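Local coordinates for protein quinone oxidoreductase (Escherichia coli, PDB 1QOR) that catalyses the one-electron reduction of quinones to semiquinones with NADPH as the electron donor, working as a homodimer of the zinc-containing alcohol dehydrogenase family, at residues 44-47 / 51-54; 131-136 / 162-167; 196-201 / 222-227. All blocks are in the same frame, centred on the assembly; numbering follows the deposited sequence.

Interaction 1 (44-47 / 51-54). With NDP (NADPH dihydro-nicotinamide-adenine-dinucleotide phosphate), chain D.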
loop_
_atom_site.group_PDB
_atom_site.type_symbol
_atom_site.label_atom_id
_atom_site.label_comp_id
_atom_site.label_asym_id
_atom_site.label_seq_id
_atom_site.Cartn_x
_atom_site.Cartn_y
_atom_site.Cartn_z
ATOM N N ASP A 44 -4.601 -19.752 -13.917
ATOM C CA ASP A 44 -5.487 -20.765 -14.502
ATOM C C ASP A 44 -5.980 -21.701 -13.394
ATOM O O ASP A 44 -7.138 -22.165 -13.426
ATOM C CB ASP A 44 -4.788 -21.594 -15.595
ATOM C CG ASP A 44 -4.265 -20.750 -16.750
ATOM O OD1 ASP A 44 -4.680 -19.578 -16.910
ATOM O OD2 ASP A 44 -3.430 -21.278 -17.516
ATOM N N THR A 45 -5.111 -21.997 -12.429
ATOM C CA THR A 45 -5.513 -22.872 -11.332
ATOM C C THR A 45 -6.471 -22.145 -10.314
ATOM O O THR A 45 -7.239 -22.799 -9.608
ATOM C CB THR A 45 -4.278 -23.458 -10.542
ATOM O OG1 THR A 45 -3.606 -22.397 -9.836
ATOM C CG2 THR A 45 -3.287 -24.187 -11.470
ATOM N N TYR A 46 -6.372 -20.827 -10.180
ATOM C CA TYR A 46 -7.242 -20.104 -9.248
ATOM C C TYR A 46 -8.710 -20.186 -9.779
ATOM O O TYR A 46 -9.689 -20.356 -9.004
ATOM C CB TYR A 46 -6.853 -18.628 -9.165
ATOM C CG TYR A 46 -5.451 -18.327 -8.688
ATOM C CD1 TYR A 46 -4.742 -19.221 -7.873
ATOM C CD2 TYR A 46 -4.806 -17.144 -9.093
ATOM C CE1 TYR A 46 -3.410 -18.943 -7.486
ATOM C CE2 TYR A 46 -3.487 -16.853 -8.714
ATOM C CZ TYR A 46 -2.789 -17.754 -7.916
ATOM O OH TYR A 46 -1.469 -17.473 -7.597
ATOM N N ILE A 47 -8.847 -20.013 -11.093
ATOM C CA ILE A 47 -10.129 -20.071 -11.752
ATOM C C ILE A 47 -10.723 -21.487 -11.695
ATOM O O ILE A 47 -11.859 -21.677 -11.228
ATOM C CB ILE A 47 -9.971 -19.526 -13.176
ATOM C CG1 ILE A 47 -9.768 -18.023 -13.091
ATOM C CG2 ILE A 47 -11.174 -19.831 -14.061
ATOM C CD1 ILE A 47 -9.300 -17.487 -14.367
ATOM N N LEU A 51 -11.097 -20.168 -6.576
ATOM C CA LEU A 51 -10.638 -18.999 -5.812
ATOM C C LEU A 51 -11.103 -17.774 -6.581
ATOM O O LEU A 51 -11.461 -16.784 -5.966
ATOM C CB LEU A 51 -9.116 -18.975 -5.656
ATOM C CG LEU A 51 -8.456 -17.855 -4.829
ATOM C CD1 LEU A 51 -8.855 -17.944 -3.353
ATOM C CD2 LEU A 51 -6.948 -17.999 -4.927
ATOM N N TYR A 52 -11.004 -17.816 -7.918
ATOM C CA TYR A 52 -11.476 -16.731 -8.798
ATOM C C TYR A 52 -12.592 -17.403 -9.635
ATOM O O TYR A 52 -12.318 -18.061 -10.656
ATOM C CB TYR A 52 -10.408 -16.250 -9.778
ATOM C CG TYR A 52 -9.243 -15.430 -9.252
ATOM C CD1 TYR A 52 -9.045 -15.202 -7.871
ATOM C CD2 TYR A 52 -8.288 -14.914 -10.151
ATOM C CE1 TYR A 52 -7.908 -14.484 -7.416
ATOM C CE2 TYR A 52 -7.185 -14.209 -9.715
ATOM C CZ TYR A 52 -6.987 -13.996 -8.355
ATOM O OH TYR A 52 -5.865 -13.299 -7.936
ATOM N N PRO A 53 -13.864 -17.230 -9.241
ATOM C CA PRO A 53 -14.988 -17.845 -9.976
ATOM C C PRO A 53 -15.170 -17.208 -11.358
ATOM O O PRO A 53 -15.029 -15.998 -11.514
ATOM C CB PRO A 53 -16.159 -17.558 -9.054
ATOM C CG PRO A 53 -15.845 -16.169 -8.631
ATOM C CD PRO A 53 -14.366 -16.250 -8.261
ATOM N N PRO A 54 -15.426 -18.019 -12.390
ATOM C CA PRO A 54 -15.607 -17.470 -13.739
ATOM C C PRO A 54 -16.953 -16.812 -13.893
ATOM O O PRO A 54 -17.769 -16.848 -12.978
ATOM C CB PRO A 54 -15.496 -18.703 -14.634
ATOM C CG PRO A 54 -15.989 -19.795 -13.777
ATOM C CD PRO A 54 -15.424 -19.489 -12.406
HETATM P PA NDP D . 5.331 -20.423 -11.302
HETATM O O1A NDP D . 5.810 -21.122 -12.522
HETATM O O2A NDP D . 6.203 -19.384 -10.692
HETATM O O5B NDP D . 4.863 -21.441 -10.231
HETATM C C5B NDP D . 4.585 -21.087 -8.901
HETATM C C4B NDP D . 5.820 -21.297 -8.079
HETATM O O4B NDP D . 5.476 -20.651 -6.861
HETATM C C3B NDP D . 6.171 -22.739 -7.687
HETATM O O3B NDP D . 6.946 -23.357 -8.749
HETATM C C2B NDP D . 6.801 -22.562 -6.314
HETATM O O2B NDP D . 8.207 -22.434 -6.485
HETATM C C1B NDP D . 6.135 -21.233 -5.746
HETATM N N9A NDP D . 5.326 -21.685 -4.602
HETATM C C8A NDP D . 5.511 -21.404 -3.312
HETATM N N7A NDP D . 4.595 -22.041 -2.573
HETATM C C5A NDP D . 3.866 -22.702 -3.444
HETATM C C6A NDP D . 2.802 -23.538 -3.126
HETATM N N6A NDP D . 2.397 -23.753 -1.880
HETATM N N1A NDP D . 2.208 -24.132 -4.161
HETATM C C2A NDP D . 2.601 -23.945 -5.451
HETATM N N3A NDP D . 3.628 -23.143 -5.743
HETATM C C4A NDP D . 4.286 -22.512 -4.727
HETATM O O3 NDP D . 4.023 -19.683 -11.819
HETATM P PN NDP D . 3.714 -18.467 -12.779
HETATM O O1N NDP D . 4.966 -17.887 -13.387
HETATM O O2N NDP D . 2.570 -18.855 -13.688
HETATM O O5D NDP D . 3.121 -17.415 -11.659
HETATM C C5D NDP D . 3.825 -16.971 -10.508
HETATM C C4D NDP D . 2.932 -16.197 -9.597
HETATM O O4D NDP D . 2.611 -14.913 -10.178
HETATM C C3D NDP D . 1.603 -16.888 -9.311
HETATM O O3D NDP D . 1.256 -16.730 -7.932
HETATM C C2D NDP D . 0.644 -16.107 -10.236
HETATM O O2D NDP D . -0.689 -16.196 -9.798
HETATM C C1D NDP D . 1.144 -14.695 -10.139
HETATM N N1N NDP D . 0.981 -13.742 -11.270
HETATM C C2N NDP D . 0.497 -12.481 -11.026
HETATM C C3N NDP D . 0.364 -11.609 -12.091
HETATM C C7N NDP D . -0.132 -10.186 -11.871
HETATM O O7N NDP D . -0.211 -9.391 -12.800
HETATM N N7N NDP D . -0.451 -9.900 -10.626
HETATM C C4N NDP D . 0.713 -11.974 -13.381
HETATM C C5N NDP D . 1.209 -13.263 -13.611
HETATM C C6N NDP D . 1.329 -14.139 -12.546
HETATM P P2B NDP D . 9.263 -22.903 -5.287
HETATM O O1X NDP D . 10.572 -22.372 -5.724
HETATM O O2X NDP D . 8.769 -22.274 -4.055
HETATM O O3X NDP D . 9.144 -24.374 -5.283
#

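Interaction 2 (131-136 / 162-167)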
loop_
_atom_site.group_PDB
_atom_site.type_symbol
_atom_site.label_atom_id
_atom_site.label_comp_id
_atom_site.label_asym_id
_atom_site.label_seq_id
_atom_site.Cartn_x
_atom_site.Cartn_y
_atom_site.Cartn_z
ATOM N N LEU A 131 5.803 -4.673 -13.318
ATOM C CA LEU A 131 6.340 -4.803 -11.972
ATOM C C LEU A 131 7.672 -4.052 -11.714
ATOM O O LEU A 131 7.780 -3.314 -10.747
ATOM C CB LEU A 131 6.547 -6.272 -11.652
ATOM C CG LEU A 131 5.327 -7.120 -11.308
ATOM C CD1 LEU A 131 5.791 -8.545 -11.018
ATOM C CD2 LEU A 131 4.609 -6.535 -10.102
ATOM N N LEU A 132 8.654 -4.192 -12.607
ATOM C CA LEU A 132 9.996 -3.597 -12.440
ATOM C C LEU A 132 10.174 -2.190 -12.980
ATOM O O LEU A 132 11.184 -1.505 -12.679
ATOM C CB LEU A 132 11.037 -4.498 -13.110
ATOM C CG LEU A 132 11.091 -5.961 -12.656
ATOM C CD1 LEU A 132 12.318 -6.655 -13.237
ATOM C CD2 LEU A 132 11.172 -6.016 -11.162
ATOM N N ARG A 133 9.239 -1.789 -13.841
ATOM C CA ARG A 133 9.299 -0.489 -14.452
ATOM C C ARG A 133 8.159 0.446 -14.051
ATOM O O ARG A 133 8.348 1.642 -14.078
ATOM C CB ARG A 133 9.317 -0.642 -15.975
ATOM C CG ARG A 133 10.284 -1.757 -16.523
ATOM C CD ARG A 133 11.691 -1.225 -16.699
ATOM N NE ARG A 133 12.299 -1.033 -15.402
ATOM C CZ ARG A 133 13.112 -0.034 -15.052
ATOM N NH1 ARG A 133 13.466 0.911 -15.931
ATOM N NH2 ARG A 133 13.477 0.052 -13.775
ATOM N N LYS A 134 7.003 -0.065 -13.644
ATOM C CA LYS A 134 5.884 0.823 -13.316
ATOM C C LYS A 134 5.449 0.815 -11.860
ATOM O O LYS A 134 5.275 1.864 -11.258
ATOM C CB LYS A 134 4.654 0.475 -14.164
ATOM C CG LYS A 134 4.870 0.374 -15.660
ATOM C CD LYS A 134 5.397 1.653 -16.229
ATOM C CE LYS A 134 5.077 1.750 -17.736
ATOM N NZ LYS A 134 5.949 2.779 -18.409
ATOM N N THR A 135 5.198 -0.360 -11.308
ATOM C CA THR A 135 4.751 -0.458 -9.918
ATOM C C THR A 135 5.766 0.203 -8.979
ATOM O O THR A 135 5.418 0.871 -7.987
ATOM C CB THR A 135 4.531 -1.920 -9.553
ATOM O OG1 THR A 135 3.568 -2.476 -10.454
ATOM C CG2 THR A 135 4.091 -2.069 -8.100
ATOM N N TYR A 136 7.029 -0.005 -9.305
ATOM C CA TYR A 136 8.145 0.559 -8.570
ATOM C C TYR A 136 9.279 0.528 -9.607
ATOM O O TYR A 136 9.441 -0.474 -10.305
ATOM C CB TYR A 136 8.463 -0.313 -7.369
ATOM C CG TYR A 136 9.720 0.104 -6.658
ATOM C CD1 TYR A 136 10.971 -0.360 -7.073
ATOM C CD2 TYR A 136 9.663 0.932 -5.561
ATOM C CE1 TYR A 136 12.121 -0.011 -6.414
ATOM C CE2 TYR A 136 10.802 1.286 -4.888
ATOM C CZ TYR A 136 12.033 0.812 -5.320
ATOM O OH TYR A 136 13.157 1.187 -4.641
ATOM N N LYS A 162 18.897 -8.467 -14.262
ATOM C CA LYS A 162 20.291 -8.445 -14.701
ATOM C C LYS A 162 20.475 -7.427 -15.836
ATOM O O LYS A 162 21.352 -6.574 -15.776
ATOM C CB LYS A 162 20.682 -9.822 -15.208
ATOM C CG LYS A 162 22.080 -9.935 -15.720
ATOM C CD LYS A 162 22.356 -11.391 -16.081
ATOM C CE LYS A 162 23.424 -11.542 -17.180
ATOM N NZ LYS A 162 23.663 -13.002 -17.515
ATOM N N ALA A 163 19.631 -7.485 -16.857
ATOM C CA ALA A 163 19.755 -6.543 -17.940
ATOM C C ALA A 163 19.682 -5.098 -17.441
ATOM O O ALA A 163 20.264 -4.198 -18.039
ATOM C CB ALA A 163 18.669 -6.806 -18.980
ATOM N N LEU A 164 18.917 -4.855 -16.381
ATOM C CA LEU A 164 18.774 -3.518 -15.823
ATOM C C LEU A 164 20.013 -3.194 -14.965
ATOM O O LEU A 164 20.208 -2.060 -14.549
ATOM C CB LEU A 164 17.492 -3.449 -14.953
ATOM C CG LEU A 164 16.189 -2.668 -15.284
ATOM C CD1 LEU A 164 16.117 -2.111 -16.658
ATOM C CD2 LEU A 164 14.963 -3.507 -15.007
ATOM N N GLY A 165 20.813 -4.203 -14.664
ATOM C CA GLY A 165 22.001 -3.998 -13.866
ATOM C C GLY A 165 21.641 -3.919 -12.405
ATOM O O GLY A 165 22.354 -3.304 -11.599
ATOM N N ALA A 166 20.576 -4.614 -12.033
ATOM C CA ALA A 166 20.096 -4.578 -10.675
ATOM C C ALA A 166 20.452 -5.856 -9.968
ATOM O O ALA A 166 20.859 -6.828 -10.604
ATOM C CB ALA A 166 18.608 -4.346 -10.671
ATOM N N LYS A 167 20.248 -5.871 -8.653
ATOM C CA LYS A 167 20.601 -7.023 -7.852
ATOM C C LYS A 167 19.438 -7.773 -7.198
ATOM O O LYS A 167 19.111 -7.594 -6.027
ATOM C CB LYS A 167 21.670 -6.639 -6.818
ATOM C CG LYS A 167 22.995 -6.098 -7.423
ATOM C CD LYS A 167 23.955 -5.795 -6.270
ATOM C CE LYS A 167 25.283 -5.202 -6.720
ATOM N NZ LYS A 167 25.864 -5.979 -7.837
#

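Interaction 3 (196-201 / 222-227)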
loop_
_atom_site.group_PDB
_atom_site.type_symbol
_atom_site.label_atom_id
_atom_site.label_comp_id
_atom_site.label_asym_id
_atom_site.label_seq_id
_atom_site.Cartn_x
_atom_site.Cartn_y
_atom_site.Cartn_z
ATOM N N ASP A 196 16.713 -19.421 6.840
ATOM C CA ASP A 196 15.975 -18.421 7.569
ATOM C C ASP A 196 16.016 -17.206 6.683
ATOM O O ASP A 196 17.008 -16.468 6.674
ATOM C CB ASP A 196 16.658 -18.084 8.862
ATOM C CG ASP A 196 15.807 -17.184 9.716
ATOM O OD1 ASP A 196 15.656 -15.991 9.389
ATOM O OD2 ASP A 196 15.247 -17.688 10.706
ATOM N N LEU A 197 14.943 -17.004 5.936
ATOM C CA LEU A 197 14.860 -15.897 4.999
ATOM C C LEU A 197 15.203 -14.512 5.511
ATOM O O LEU A 197 15.908 -13.746 4.820
ATOM C CB LEU A 197 13.458 -15.864 4.372
ATOM C CG LEU A 197 12.980 -14.637 3.589
ATOM C CD1 LEU A 197 13.850 -14.378 2.384
ATOM C CD2 LEU A 197 11.556 -14.921 3.127
ATOM N N VAL A 198 14.645 -14.155 6.673
ATOM C CA VAL A 198 14.837 -12.814 7.231
ATOM C C VAL A 198 16.268 -12.582 7.657
ATOM O O VAL A 198 16.860 -11.559 7.296
ATOM C CB VAL A 198 13.820 -12.511 8.395
ATOM C CG1 VAL A 198 14.148 -11.191 9.065
ATOM C CG2 VAL A 198 12.371 -12.421 7.824
ATOM N N GLU A 199 16.848 -13.540 8.393
ATOM C CA GLU A 199 18.230 -13.414 8.822
ATOM C C GLU A 199 19.184 -13.395 7.599
ATOM O O GLU A 199 20.060 -12.523 7.519
ATOM C CB GLU A 199 18.589 -14.517 9.814
ATOM C CG GLU A 199 17.981 -14.323 11.236
ATOM C CD GLU A 199 18.011 -12.842 11.783
ATOM O OE1 GLU A 199 19.079 -12.185 11.718
ATOM O OE2 GLU A 199 16.958 -12.331 12.288
ATOM N N ARG A 200 19.000 -14.293 6.624
ATOM C CA ARG A 200 19.884 -14.279 5.443
ATOM C C ARG A 200 19.728 -12.971 4.700
ATOM O O ARG A 200 20.716 -12.398 4.243
ATOM C CB ARG A 200 19.594 -15.433 4.480
ATOM C CG ARG A 200 20.117 -16.799 4.907
ATOM C CD ARG A 200 21.638 -16.895 4.715
ATOM N NE ARG A 200 22.054 -17.034 3.314
ATOM C CZ ARG A 200 23.058 -16.348 2.759
ATOM N NH1 ARG A 200 23.769 -15.455 3.470
ATOM N NH2 ARG A 200 23.366 -16.562 1.488
ATOM N N LEU A 201 18.501 -12.460 4.585
ATOM C CA LEU A 201 18.314 -11.204 3.880
ATOM C C LEU A 201 19.019 -10.046 4.576
ATOM O O LEU A 201 19.587 -9.154 3.917
ATOM C CB LEU A 201 16.823 -10.891 3.602
ATOM C CG LEU A 201 16.884 -9.505 2.907
ATOM C CD1 LEU A 201 16.520 -9.583 1.474
ATOM C CD2 LEU A 201 16.242 -8.335 3.683
ATOM N N TRP A 222 4.014 -13.903 3.776
ATOM C CA TRP A 222 3.533 -12.593 4.171
ATOM C C TRP A 222 4.324 -11.897 5.286
ATOM O O TRP A 222 4.839 -10.793 5.112
ATOM C CB TRP A 222 2.018 -12.688 4.526
ATOM C CG TRP A 222 1.394 -11.378 5.056
ATOM C CD1 TRP A 222 0.942 -11.152 6.321
ATOM C CD2 TRP A 222 1.231 -10.124 4.339
ATOM N NE1 TRP A 222 0.522 -9.853 6.437
ATOM C CE2 TRP A 222 0.685 -9.199 5.243
ATOM C CE3 TRP A 222 1.485 -9.711 3.020
ATOM C CZ2 TRP A 222 0.385 -7.870 4.883
ATOM C CZ3 TRP A 222 1.175 -8.386 2.655
ATOM C CH2 TRP A 222 0.632 -7.483 3.590
ATOM N N GLU A 223 4.368 -12.516 6.446
ATOM C CA GLU A 223 5.048 -11.935 7.586
ATOM C C GLU A 223 6.577 -11.823 7.365
ATOM O O GLU A 223 7.178 -10.758 7.631
ATOM C CB GLU A 223 4.687 -12.740 8.842
ATOM C CG GLU A 223 3.855 -11.940 9.886
ATOM C CD GLU A 223 2.333 -12.233 9.844
ATOM O OE1 GLU A 223 1.934 -13.266 9.209
ATOM O OE2 GLU A 223 1.539 -11.437 10.460
ATOM N N ARG A 224 7.186 -12.883 6.827
ATOM C CA ARG A 224 8.625 -12.862 6.533
ATOM C C ARG A 224 8.996 -11.714 5.566
ATOM O O ARG A 224 9.911 -10.929 5.856
ATOM C CB ARG A 224 9.111 -14.242 6.039
ATOM C CG ARG A 224 9.201 -15.238 7.196
ATOM C CD ARG A 224 9.578 -16.677 6.818
ATOM N NE ARG A 224 8.593 -17.287 5.933
ATOM C CZ ARG A 224 8.829 -18.349 5.162
ATOM N NH1 ARG A 224 10.015 -18.945 5.179
ATOM N NH2 ARG A 224 7.919 -18.745 4.274
ATOM N N SER A 225 8.176 -11.497 4.530
ATOM C CA SER A 225 8.444 -10.436 3.582
ATOM C C SER A 225 8.361 -9.042 4.196
ATOM O O SER A 225 9.207 -8.166 3.903
ATOM C CB SER A 225 7.524 -10.561 2.403
ATOM O OG SER A 225 7.858 -11.715 1.643
ATOM N N LEU A 226 7.360 -8.813 5.063
ATOM C CA LEU A 226 7.239 -7.499 5.695
ATOM C C LEU A 226 8.488 -7.223 6.563
ATOM O O LEU A 226 8.976 -6.086 6.644
ATOM C CB LEU A 226 5.949 -7.419 6.525
ATOM C CG LEU A 226 4.635 -7.524 5.708
ATOM C CD1 LEU A 226 3.440 -7.426 6.659
ATOM C CD2 LEU A 226 4.536 -6.432 4.639
ATOM N N ASP A 227 9.003 -8.280 7.189
ATOM C CA ASP A 227 10.198 -8.190 8.000
ATOM C C ASP A 227 11.492 -7.923 7.178
ATOM O O ASP A 227 12.524 -7.594 7.766
ATOM C CB ASP A 227 10.366 -9.464 8.832
ATOM C CG ASP A 227 9.520 -9.454 10.096
ATOM O OD1 ASP A 227 9.153 -8.350 10.573
ATOM O OD2 ASP A 227 9.231 -10.558 10.627
HETATM O O HOH W 1 12.429 -18.627 6.608
#

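Interaction 1 (44-47 / 51-54)
Tyr46 lies alongside Leu51 and Tyr52, its side chain pointing the same way as theirs, and from CB to OH its atoms meet different partners. Its CB rests over the face of the Tyr52 ring, 4.1 Å from the ring centroid, a CH-pi contact. With CG anti to the carbonyl carbon (chi1 -60°), the Tyr46 ring runs out beside both neighbours. Its CD1 meets CD2 of Leu51 at 3.9 Å, and its CD2 comes 3.8 Å from CE2 of Tyr52, both partners on the same side of the ring plane. The two rings form an edge-to-face pair, the edge of Tyr46 toward the face of Tyr52, with planes at 58°. At the tip, Tyr46 OH donates to the nicotinamide-side ribose hydroxyl O2D of NADPH over 2.7 Å, and it is also hydrogen-bonded to the backbone N of Asn240. A tyrosine suits this place because its ring can pack against Leu51 and Tyr52 while its far end delivers a hydroxyl to the cofactor.

The backbone fixes the same pairing. Tyr52 N donates to Tyr46 O in a nearly straight bond of 3.1 Å, while Leu51 N adds a weak bond to the same oxygen. Ile47 CA makes a CH···O contact of 3.2 Å with Tyr52 O. Ile47 crosses Tyr52 at about a right angle, CG1 against CB, its apolar branches matching a buried position that also touches Leu61. The contact thus folds the chain leaving helix 42-49 back on that helix, with His311 of helix 307-315 packed against Asp44 and Thr45, and Tyr52 touching Asn240 and Arg263.

Interaction 2 (131-136 / 162-167)
Arg133 turns one face of its guanidinium to the isobutyl end of Leu164, the two side chains sliding past each other in opposite directions. CD1 of Leu164 sits over the centre of the group, 4.0 Å from Arg133 CZ, while CD2 lies 3.7 Å from Arg133 NE. The arginine chain is bent at chi2 (-86°) and chi3 (72°), which folds its end back over its own helix. There NE and NH2 hold Leu132 O side-on, each at 3.0 Å and both from the same face of the carbonyl plane; both bonds are bent, and the oxygen is tilted from the guanidinium plane. Leu132 itself adds a looser apolar touch, its CB 4.5 Å from Leu164 CD2.

Both segments are helix ends: 131-135, with a wider pi-type turn, closes helix 115-135, and Leu164 belongs to the last turn of helix 152-164. The latter ends in a Schellman motif, where Gly165 takes the positive phi (80°) that glycine adopts most easily. Helix 152-164 follows strand 143-146 of the Rossmann-type parallel sheet, and Leu132 also packs on Tyr214 of strand 210-215. Beyond the contact, Thr135 O accepts from Tyr260 OH of the second subunit.

No hydrogen bond joins the two segments. An arginine can do both jobs here, spending NE and NH2 on Leu132 O while its flat face accepts a methyl group, so the association rests on van der Waals packing rather than on charge.

Interaction 3 (196-201 / 222-227)
Val198 does most of the packing: its CG2 lies 3.7 Å from CB of Asp227 and also rests on the backbone oxygen of Arg224. CG1 of the same valine, anti to the backbone N (chi1 173°), also reaches Asp227 CB, more loosely than CG2 does. Beside it, Leu197 CD2 touches Arg224 CB at 3.9 Å. A short valine is well matched to a place where its CA is 6.3 Å from the CA of Arg224. The arginine and aspartate contribute mainly their aliphatic roots across this interface.

Helices 197-204 and 222-227 belong to the Rossmann-type nucleotide-binding domain. In their short segments they run nearly parallel, 19° apart, with axes 9.5 Å from each other. Leu197 also packs on Thr171 and Ile190, from strands 167-172 and 188-191 of the parallel sheet, whereas Ser225 reaches Met235 of strand 233-237.

The polar contacts lie at the margins. One water bridges the helices, accepting from Leu197 N at 3.1 Å and from Arg224 NH1 at 2.8 Å; it meets the guanidinium at its edge and serves an amide in the first turn of a helix. Arg224 NH2 is directed to Asp220 O, and Asp227 OD1 forms a salt bridge with Lys256. At the N-cap of helix 197-204, Asp196 has the short carboxylate needed to take up an amide of the first turn: Glu199 N donates to Asp196 OD1 over 2.9 Å, at 167°.

Overall arrangement
The three contacts follow one another along the chain without touching. Interaction 1 lies in the GroES-like range and is the one that bonds directly to NADPH; it joins a helix to its own trailing loop through aromatic packing and backbone hydrogen bonds, burying Tyr46 and Ile47 while Leu51 is exposed. Interactions 2 and 3 each pair two helices around the parallel sheet, with no direct hydrogen bond between segments; each has one buried leucine, Leu132 or Leu197, its other touching residues being partly exposed. Interaction 2 sets a guanidinium face against a leucine at two helix ends, whereas interaction 3, farthest from the chain's centre, matches nearly parallel helices through aliphatic packing and a bridging water.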